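PDB 6IAD: tRNA uridine(34) acetyltransferase from Methanocaldococcus infernus, which catalyses the formation of 5-carboxymethyluridine at the wobble uridine of tRNAs, using acetyl-CoA, S-adenosylmethionine and a [4Fe-4S] cluster. Local coordinates for residues D160-K165 and I203-L208; R22-V27 and V93-D98; R337-G342 and D382-F387. All blocks are in the same frame, centred on the assembly; numbering follows the deposited sequence.

Contact 1 of 3, residues D160-K165 and I203-L208; sequences DYCSEK and IKATQL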
loop_
_atom_site.group_PDB
_atom_site.type_symbol
_atom_site.label_atom_id
_atom_site.label_comp_id
_atom_site.label_asym_id
_atom_site.label_seq_id
_atom_site.Cartn_x
_atom_site.Cartn_y
_atom_site.Cartn_z
ATOM N N ASP A 160 -12.794 -8.697 8.563
ATOM C CA ASP A 160 -14.001 -9.507 8.444
ATOM C C ASP A 160 -15.005 -8.932 7.450
ATOM O O ASP A 160 -16.056 -9.542 7.234
ATOM C CB ASP A 160 -14.671 -9.688 9.814
ATOM C CG ASP A 160 -15.027 -8.373 10.479
ATOM O OD1 ASP A 160 -14.280 -7.388 10.310
ATOM O OD2 ASP A 160 -16.058 -8.331 11.185
ATOM N N TYR A 161 -14.709 -7.779 6.849
ATOM C CA TYR A 161 -15.467 -7.258 5.712
ATOM C C TYR A 161 -14.715 -7.476 4.404
ATOM O O TYR A 161 -14.641 -6.570 3.568
ATOM C CB TYR A 161 -15.767 -5.772 5.887
ATOM C CG TYR A 161 -16.625 -5.416 7.078
ATOM C CD1 TYR A 161 -17.528 -6.324 7.611
ATOM C CD2 TYR A 161 -16.533 -4.159 7.667
ATOM C CE1 TYR A 161 -18.311 -5.994 8.699
ATOM C CE2 TYR A 161 -17.310 -3.820 8.754
ATOM C CZ TYR A 161 -18.198 -4.741 9.267
ATOM O OH TYR A 161 -18.976 -4.407 10.353
ATOM N N CYS A 162 -14.135 -8.656 4.203
ATOM C CA CYS A 162 -13.310 -8.918 3.035
ATOM C C CYS A 162 -13.667 -10.279 2.438
ATOM O O CYS A 162 -12.834 -11.165 2.270
ATOM C CB CYS A 162 -11.833 -8.836 3.405
ATOM S SG CYS A 162 -10.831 -8.263 2.046
ATOM N N SER A 163 -14.945 -10.445 2.107
ATOM C CA SER A 163 -15.432 -11.662 1.484
ATOM C C SER A 163 -15.195 -11.611 -0.023
ATOM O O SER A 163 -14.802 -10.585 -0.583
ATOM C CB SER A 163 -16.919 -11.840 1.767
ATOM O OG SER A 163 -17.648 -10.788 1.156
ATOM N N GLU A 164 -15.455 -12.742 -0.689
ATOM C CA GLU A 164 -15.389 -12.766 -2.147
ATOM C C GLU A 164 -16.293 -11.699 -2.746
ATOM O O GLU A 164 -15.890 -10.976 -3.670
ATOM C CB GLU A 164 -15.783 -14.149 -2.670
ATOM C CG GLU A 164 -14.799 -15.251 -2.324
ATOM C CD GLU A 164 -15.108 -16.564 -3.022
ATOM O OE1 GLU A 164 -16.020 -16.594 -3.876
ATOM O OE2 GLU A 164 -14.434 -17.569 -2.714
ATOM N N LYS A 165 -17.516 -11.578 -2.233
ATOM C CA LYS A 165 -18.464 -10.606 -2.766
ATOM C C LYS A 165 -17.909 -9.193 -2.650
ATOM O O LYS A 165 -17.965 -8.409 -3.603
ATOM C CB LYS A 165 -19.798 -10.736 -2.032
ATOM N N ILE A 203 -5.995 -13.829 7.893
ATOM C CA ILE A 203 -5.320 -14.816 7.055
ATOM C C ILE A 203 -6.155 -15.127 5.818
ATOM O O ILE A 203 -5.641 -15.158 4.694
ATOM C CB ILE A 203 -5.022 -16.087 7.874
ATOM C CG1 ILE A 203 -3.947 -15.788 8.926
ATOM C CG2 ILE A 203 -4.620 -17.240 6.957
ATOM C CD1 ILE A 203 -3.701 -16.936 9.903
ATOM N N LYS A 204 -7.458 -15.360 6.006
ATOM C CA LYS A 204 -8.328 -15.689 4.879
ATOM C C LYS A 204 -8.456 -14.508 3.922
ATOM O O LYS A 204 -8.320 -14.664 2.703
ATOM C CB LYS A 204 -9.702 -16.127 5.391
ATOM C CG LYS A 204 -10.699 -16.527 4.299
ATOM C CD LYS A 204 -10.188 -17.671 3.423
ATOM C CE LYS A 204 -11.261 -18.140 2.440
ATOM N NZ LYS A 204 -10.771 -19.207 1.516
ATOM N N ALA A 205 -8.726 -13.316 4.458
ATOM C CA ALA A 205 -8.778 -12.120 3.625
ATOM C C ALA A 205 -7.499 -11.958 2.811
ATOM O O ALA A 205 -7.543 -11.676 1.607
ATOM C CB ALA A 205 -9.014 -10.890 4.503
ATOM N N THR A 206 -6.341 -12.125 3.459
ATOM C CA THR A 206 -5.070 -11.982 2.759
ATOM C C THR A 206 -4.994 -12.920 1.562
ATOM O O THR A 206 -4.550 -12.525 0.476
ATOM C CB THR A 206 -3.906 -12.255 3.717
ATOM O OG1 THR A 206 -3.874 -11.262 4.749
ATOM C CG2 THR A 206 -2.578 -12.235 2.974
ATOM N N GLN A 207 -5.429 -14.173 1.745
ATOM C CA GLN A 207 -5.346 -15.165 0.679
ATOM C C GLN A 207 -6.296 -14.829 -0.464
ATOM O O GLN A 207 -5.916 -14.909 -1.637
ATOM C CB GLN A 207 -5.648 -16.557 1.244
ATOM C CG GLN A 207 -5.678 -17.686 0.211
ATOM C CD GLN A 207 -7.078 -17.995 -0.301
ATOM O OE1 GLN A 207 -8.012 -18.195 0.479
ATOM N NE2 GLN A 207 -7.226 -18.044 -1.620
ATOM N N LEU A 208 -7.536 -14.452 -0.142
ATOM C CA LEU A 208 -8.486 -14.089 -1.187
ATOM C C LEU A 208 -8.008 -12.866 -1.961
ATOM O O LEU A 208 -8.170 -12.793 -3.186
ATOM C CB LEU A 208 -9.866 -13.827 -0.583
ATOM C CG LEU A 208 -10.620 -15.013 0.022
ATOM C CD1 LEU A 208 -11.929 -14.548 0.659
ATOM C CD2 LEU A 208 -10.898 -16.092 -1.014
#
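In the radical SAM barrel, the turn leading into helix 164-173 packs on helix 199-210, with Cys162 against Ala205 and Leu208 over the backbone of the turn. Cys162 lies in the turn that follows strand 149-157, just ahead of the first helix, and its CB meets the methyl CB of Ala205 at 3.7 Å. The sulfur sits close by, with SG 4.0 Å from that same Ala205 CB. Leu180 of strand 177-183 touches both side chains, which places this pair against the barrel wall.

One helical turn further on, Leu208 reaches over to the backbone of the turn: its CD1 lies 3.9 Å from Cys162 O and 4.2 Å from Glu164 N. With CG beside its own backbone N (chi1 -67°), Leu208 holds the other methyl, CD2, 4.2 Å from Glu164 OE2. The two side chains cross at about a right angle. The Ser163 side chain caps a backbone N in the first turn of helix 164-173, and OG is hydrogen-bonded to the Glu166 carboxylate.

The charged ends do not meet. Lys204 NZ donates to Gln207 OE1 within its own helix (3.1 Å), in the carbonyl plane, and stays 5.8 Å from Glu164 OE2. No hydrogen bond or salt bridge joins the two segments, which implies that apolar groups, a leucine methyl among them, carry this junction largely by van der Waals contact, with at most a weak long-range attraction between Glu164 and Lys204 on the exposed side.

Contact 2 of 3, residues R22-V27 and V93-D98; sequences RTISGV and VGHPTD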
loop_
_atom_site.group_PDB
_atom_site.type_symbol
_atom_site.label_atom_id
_atom_site.label_comp_id
_atom_site.label_asym_id
_atom_site.label_seq_id
_atom_site.Cartn_x
_atom_site.Cartn_y
_atom_site.Cartn_z
ATOM N N ARG A 22 10.980 18.423 2.917
ATOM C CA ARG A 22 10.619 17.078 2.489
ATOM C C ARG A 22 10.790 16.941 0.966
ATOM O O ARG A 22 11.486 17.743 0.334
ATOM C CB ARG A 22 9.189 16.767 2.959
ATOM C CG ARG A 22 9.024 15.335 3.441
ATOM C CD ARG A 22 7.625 15.030 3.949
ATOM N NE ARG A 22 6.604 14.919 2.905
ATOM C CZ ARG A 22 6.516 13.915 2.037
ATOM N NH1 ARG A 22 7.415 12.940 2.063
ATOM N NH2 ARG A 22 5.543 13.891 1.131
ATOM N N THR A 23 10.168 15.913 0.376
ATOM C CA THR A 23 10.305 15.592 -1.040
ATOM C C THR A 23 8.960 15.728 -1.750
ATOM O O THR A 23 7.901 15.534 -1.144
ATOM C CB THR A 23 10.835 14.153 -1.232
ATOM O OG1 THR A 23 11.902 13.892 -0.308
ATOM C CG2 THR A 23 11.346 13.952 -2.653
ATOM N N ILE A 24 9.010 16.071 -3.043
ATOM C CA ILE A 24 7.832 16.137 -3.907
ATOM C C ILE A 24 7.844 14.904 -4.805
ATOM O O ILE A 24 8.771 14.729 -5.607
ATOM C CB ILE A 24 7.825 17.412 -4.772
ATOM C CG1 ILE A 24 7.824 18.691 -3.937
ATOM C CG2 ILE A 24 6.605 17.429 -5.702
ATOM C CD1 ILE A 24 7.633 19.955 -4.779
ATOM N N SER A 25 6.818 14.062 -4.694
ATOM C CA SER A 25 6.701 12.899 -5.563
ATOM C C SER A 25 5.878 13.220 -6.809
ATOM O O SER A 25 5.132 14.202 -6.863
ATOM C CB SER A 25 6.049 11.717 -4.843
ATOM O OG SER A 25 5.626 10.741 -5.785
ATOM N N GLY A 26 6.026 12.355 -7.817
ATOM C CA GLY A 26 5.262 12.472 -9.043
ATOM C C GLY A 26 3.867 11.895 -8.966
ATOM O O GLY A 26 3.043 12.179 -9.840
ATOM N N VAL A 27 3.588 11.085 -7.948
ATOM C CA VAL A 27 2.250 10.560 -7.701
ATOM C C VAL A 27 1.630 11.378 -6.578
ATOM O O VAL A 27 2.193 11.467 -5.479
ATOM C CB VAL A 27 2.283 9.066 -7.339
ATOM C CG1 VAL A 27 0.873 8.564 -7.035
ATOM C CG2 VAL A 27 2.913 8.258 -8.465
ATOM N N VAL A 93 0.839 24.376 -4.735
ATOM C CA VAL A 93 2.222 24.268 -4.292
ATOM C C VAL A 93 3.092 23.570 -5.341
ATOM O O VAL A 93 4.137 23.014 -5.009
ATOM C CB VAL A 93 2.316 23.562 -2.931
ATOM C CG1 VAL A 93 3.694 23.762 -2.320
ATOM C CG2 VAL A 93 1.230 24.074 -1.996
ATOM N N GLY A 94 2.674 23.589 -6.603
ATOM C CA GLY A 94 3.494 23.050 -7.671
ATOM C C GLY A 94 3.767 21.566 -7.575
ATOM O O GLY A 94 4.782 21.097 -8.101
ATOM N N HIS A 95 2.896 20.812 -6.913
ATOM C CA HIS A 95 3.039 19.360 -6.932
ATOM C C HIS A 95 2.297 18.796 -8.139
ATOM O O HIS A 95 1.146 19.182 -8.380
ATOM C CB HIS A 95 2.486 18.729 -5.660
ATOM C CG HIS A 95 3.203 19.134 -4.409
ATOM N ND1 HIS A 95 3.929 20.300 -4.304
ATOM C CD2 HIS A 95 3.298 18.523 -3.204
ATOM C CE1 HIS A 95 4.441 20.390 -3.088
ATOM N NE2 HIS A 95 4.073 19.324 -2.401
ATOM N N PRO A 96 2.901 17.903 -8.921
ATOM C CA PRO A 96 2.171 17.325 -10.055
ATOM C C PRO A 96 0.950 16.545 -9.590
ATOM O O PRO A 96 0.951 15.916 -8.530
ATOM C CB PRO A 96 3.205 16.408 -10.723
ATOM C CG PRO A 96 4.237 16.151 -9.682
ATOM C CD PRO A 96 4.278 17.384 -8.825
ATOM N N THR A 97 -0.104 16.598 -10.408
ATOM C CA THR A 97 -1.356 15.914 -10.110
ATOM C C THR A 97 -1.886 15.154 -11.320
ATOM O O THR A 97 -3.078 14.840 -11.376
ATOM C CB THR A 97 -2.408 16.908 -9.615
ATOM O OG1 THR A 97 -2.620 17.911 -10.617
ATOM C CG2 THR A 97 -1.952 17.579 -8.326
ATOM N N ASP A 98 -1.024 14.854 -12.297
ATOM C CA ASP A 98 -1.451 14.048 -13.435
ATOM C C ASP A 98 -1.627 12.579 -13.062
ATOM O O ASP A 98 -2.390 11.871 -13.726
ATOM C CB ASP A 98 -0.446 14.187 -14.583
ATOM C CG ASP A 98 0.976 13.852 -14.164
ATOM O OD1 ASP A 98 1.406 14.302 -13.080
ATOM O OD2 ASP A 98 1.666 13.134 -14.918
HETATM O O HOH W 1 2.633 15.225 -6.335
#
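Ile24 lies across the imidazole of His95, an aliphatic chain over one face of a ring that is itself held by the backbone carbonyl of Val93. The CG1 of Ile24 stands 4.2 Å from the centroid of the His95 ring in a CH-pi contact, shifted toward the rim and 22° off the ring normal. Its terminal methyl runs on past the ring atoms, with Ile24 CD1 3.6 Å from His95 CE1. Because chi1 of Ile24 is -60°, CG2 is left anti to the backbone N, and this branch faces Pro96 CD at 3.9 Å.

The rotation of the imidazole is restrained by His95 ND1, which donates to Val93 O at 2.8 Å. The bond is bent, and the donor stands 64° out of the carbonyl plane. Replacing the imidazole with the methyl of an alanine would probably leave Val93 O without this donor and strip Ile24 CG1 and CD1 of the ring face they lie on.

Gly94, with its positive phi, is the C-prime residue of a Schellman motif that ends helix 79-92, and the chain then runs on through Pro96 toward strand 99-105 of the radical SAM barrel. Strand 23-25 pairs antiparallel with strand 417-419 of the acetyltransferase part, Ile24 bonding to Lys418 through the backbone, while Trp416 touches both Ile24 and Pro96, so the contact lies where the two parts of the protein meet.

The Pro96 ring presses on the neighbouring backbone, its CG 3.5 Å from Ser25 O and 3.9 Å from Gly26 CA. A water donates to Ser25 O and to Pro96 O, joining two carbonyls that cannot bond each other. Ser25 OG accepts from Val27 N in an ST turn at the end of strand 23-25.

Contact 3 of 3, residues R337-G342 and D382-F387; sequences RCREVG and DILIAF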
loop_
_atom_site.group_PDB
_atom_site.type_symbol
_atom_site.label_atom_id
_atom_site.label_comp_id
_atom_site.label_asym_id
_atom_site.label_seq_id
_atom_site.Cartn_x
_atom_site.Cartn_y
_atom_site.Cartn_z
ATOM N N ARG A 337 10.960 1.187 0.964
ATOM C CA ARG A 337 11.058 2.619 1.224
ATOM C C ARG A 337 12.497 3.027 1.518
ATOM O O ARG A 337 12.945 4.104 1.105
ATOM C CB ARG A 337 10.142 3.016 2.383
ATOM C CG ARG A 337 10.048 4.523 2.556
ATOM C CD ARG A 337 9.246 4.953 3.776
ATOM N NE ARG A 337 9.584 6.329 4.139
ATOM C CZ ARG A 337 9.166 7.404 3.476
ATOM N NH1 ARG A 337 8.382 7.271 2.415
ATOM N NH2 ARG A 337 9.535 8.614 3.874
ATOM N N CYS A 338 13.242 2.173 2.221
ATOM C CA CYS A 338 14.610 2.510 2.595
ATOM C C CYS A 338 15.545 2.547 1.388
ATOM O O CYS A 338 16.525 3.299 1.395
ATOM C CB CYS A 338 15.119 1.510 3.637
ATOM S SG CYS A 338 14.384 1.696 5.292
ATOM N N ARG A 339 15.263 1.761 0.346
ATOM C CA ARG A 339 16.189 1.609 -0.767
ATOM C C ARG A 339 15.747 2.284 -2.060
ATOM O O ARG A 339 16.540 2.337 -3.005
ATOM C CB ARG A 339 16.427 0.118 -1.060
ATOM C CG ARG A 339 17.307 -0.608 -0.057
ATOM C CD ARG A 339 17.283 -2.119 -0.328
ATOM N NE ARG A 339 15.902 -2.601 -0.370
ATOM C CZ ARG A 339 15.346 -3.284 -1.371
ATOM N NH1 ARG A 339 16.050 -3.633 -2.443
ATOM N NH2 ARG A 339 14.071 -3.640 -1.280
ATOM N N GLU A 340 14.524 2.796 -2.141
ATOM C CA GLU A 340 14.052 3.357 -3.400
ATOM C C GLU A 340 14.838 4.615 -3.764
ATOM O O GLU A 340 15.287 5.372 -2.896
ATOM C CB GLU A 340 12.557 3.662 -3.329
ATOM C CG GLU A 340 12.142 4.574 -2.191
ATOM C CD GLU A 340 10.693 5.000 -2.304
ATOM O OE1 GLU A 340 9.803 4.198 -1.948
ATOM O OE2 GLU A 340 10.448 6.132 -2.771
ATOM N N VAL A 341 14.984 4.838 -5.076
ATOM C CA VAL A 341 15.899 5.858 -5.587
ATOM C C VAL A 341 15.673 7.195 -4.895
ATOM O O VAL A 341 16.615 7.832 -4.409
ATOM C CB VAL A 341 15.741 6.008 -7.112
ATOM C CG1 VAL A 341 16.760 7.013 -7.650
ATOM C CG2 VAL A 341 15.875 4.676 -7.799
ATOM N N GLY A 342 14.419 7.652 -4.868
ATOM C CA GLY A 342 14.140 8.996 -4.393
ATOM C C GLY A 342 14.475 9.182 -2.928
ATOM O O GLY A 342 14.949 10.243 -2.518
ATOM N N ASP A 382 22.957 -0.740 -3.374
ATOM C CA ASP A 382 21.689 -1.251 -2.854
ATOM C C ASP A 382 20.578 -0.209 -2.983
ATOM O O ASP A 382 19.944 0.193 -2.003
ATOM C CB ASP A 382 21.838 -1.717 -1.402
ATOM C CG ASP A 382 20.710 -2.638 -0.973
ATOM O OD1 ASP A 382 19.879 -3.005 -1.831
ATOM O OD2 ASP A 382 20.651 -2.999 0.222
ATOM N N ILE A 383 20.338 0.204 -4.226
ATOM C CA ILE A 383 19.331 1.205 -4.552
ATOM C C ILE A 383 18.305 0.562 -5.472
ATOM O O ILE A 383 18.661 -0.015 -6.507
ATOM C CB ILE A 383 19.953 2.455 -5.212
ATOM C CG1 ILE A 383 21.010 3.059 -4.283
ATOM C CG2 ILE A 383 18.856 3.470 -5.544
ATOM C CD1 ILE A 383 21.734 4.265 -4.849
ATOM N N LEU A 384 17.039 0.655 -5.080
ATOM C CA LEU A 384 15.933 0.057 -5.811
ATOM C C LEU A 384 15.382 1.070 -6.803
ATOM O O LEU A 384 15.057 2.201 -6.427
ATOM C CB LEU A 384 14.847 -0.391 -4.837
ATOM C CG LEU A 384 13.573 -1.004 -5.412
ATOM C CD1 LEU A 384 13.859 -2.339 -6.055
ATOM C CD2 LEU A 384 12.540 -1.141 -4.294
ATOM N N ILE A 385 15.287 0.656 -8.064
ATOM C CA ILE A 385 14.836 1.520 -9.148
ATOM C C ILE A 385 13.407 1.206 -9.561
ATOM O O ILE A 385 12.651 2.109 -9.921
ATOM C CB ILE A 385 15.792 1.386 -10.356
ATOM C CG1 ILE A 385 17.174 1.938 -10.001
ATOM C CG2 ILE A 385 15.210 2.087 -11.585
ATOM C CD1 ILE A 385 18.283 1.444 -10.906
ATOM N N ALA A 386 13.026 -0.067 -9.533
ATOM C CA ALA A 386 11.718 -0.489 -10.015
ATOM C C ALA A 386 11.508 -1.936 -9.597
ATOM O O ALA A 386 12.467 -2.676 -9.372
ATOM C CB ALA A 386 11.608 -0.340 -11.534
ATOM N N PHE A 387 10.242 -2.331 -9.489
ATOM C CA PHE A 387 9.947 -3.694 -9.073
ATOM C C PHE A 387 8.596 -4.122 -9.626
ATOM O O PHE A 387 7.765 -3.301 -10.020
ATOM C CB PHE A 387 10.001 -3.834 -7.542
ATOM C CG PHE A 387 8.917 -3.095 -6.822
ATOM C CD1 PHE A 387 9.090 -1.777 -6.445
ATOM C CD2 PHE A 387 7.729 -3.724 -6.509
ATOM C CE1 PHE A 387 8.087 -1.100 -5.780
ATOM C CE2 PHE A 387 6.725 -3.049 -5.845
ATOM C CZ PHE A 387 6.903 -1.739 -5.481
#
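Arg339 and Leu384 meet through a short, nearly straight backbone bond, and around it the packing is tight. Leu384 N donates to Arg339 O at 2.7 Å with an N-H...acceptor angle of 168°, and the CA of Ile383 adds a C-H contact to the same oxygen. Val341 N returns a weak bond to Leu384 O, so Glu340 and Leu384 form a single beta bridge at the break between helices 336-339 and 341-348. Beside the bridge, Val341 turns one methyl toward the strand, its CG2 beside the backbone N and 3.7 Å from Ile385 CG1. The same Val341 CG2 lies 3.9 Å from Ile383 CG2.

On the other flank the charge pairing is loose although Arg339 is buried. The Arg339 chain, bent at chi3 (-53°), sets one guanidinium face over Leu384 CB, while Asp382 OD1 lies at the guanidinium edge. Yet the salt bridge from Arg339 NH1 to Asp382 OD1 is long at 3.9 Å, and the guanidinium and carboxylate planes are 43° apart. The closer touch is between Arg339 CD and Asp382 OD1, 3.1 Å. Glu377 is a further, long and weak ionic partner of Arg339, and Arg334 one of Asp382. Partly exposed Asp382 and Glu340, the latter with its CB pointing away from the strand, mark the more open side.

Cys338 ties the helix to Cys333 by a disulfide. Strand 383-392 begins with a G1 bulge at Asp382 and Ile383 and has a classic beta bulge at Ile385 and Ala386; Ile385 lies near Tyr434 and Val413, probable acetyl-CoA contacts, in the mixed sheet of the GNAT acetyltransferase fold.

Contacts 1 and 3 are buried, whereas contact 2 is at the surface. Contacts 1 and 2 both belong to the radical SAM core but sit on opposite sides of the chain's centre, with their own centres about 34 Å apart. Contact 3 belongs to the acetyltransferase part, yet its nearest atoms come within about 5 Å of those of contact 2, whose strand 23-25 pairs with a strand of that part. The chemistry follows the setting: apolar helix-to-turn packing in contact 1, a proline, a histidine ring and a bridging water between loop and strand in contact 2, and direct backbone bonding with a long ion pair in contact 3.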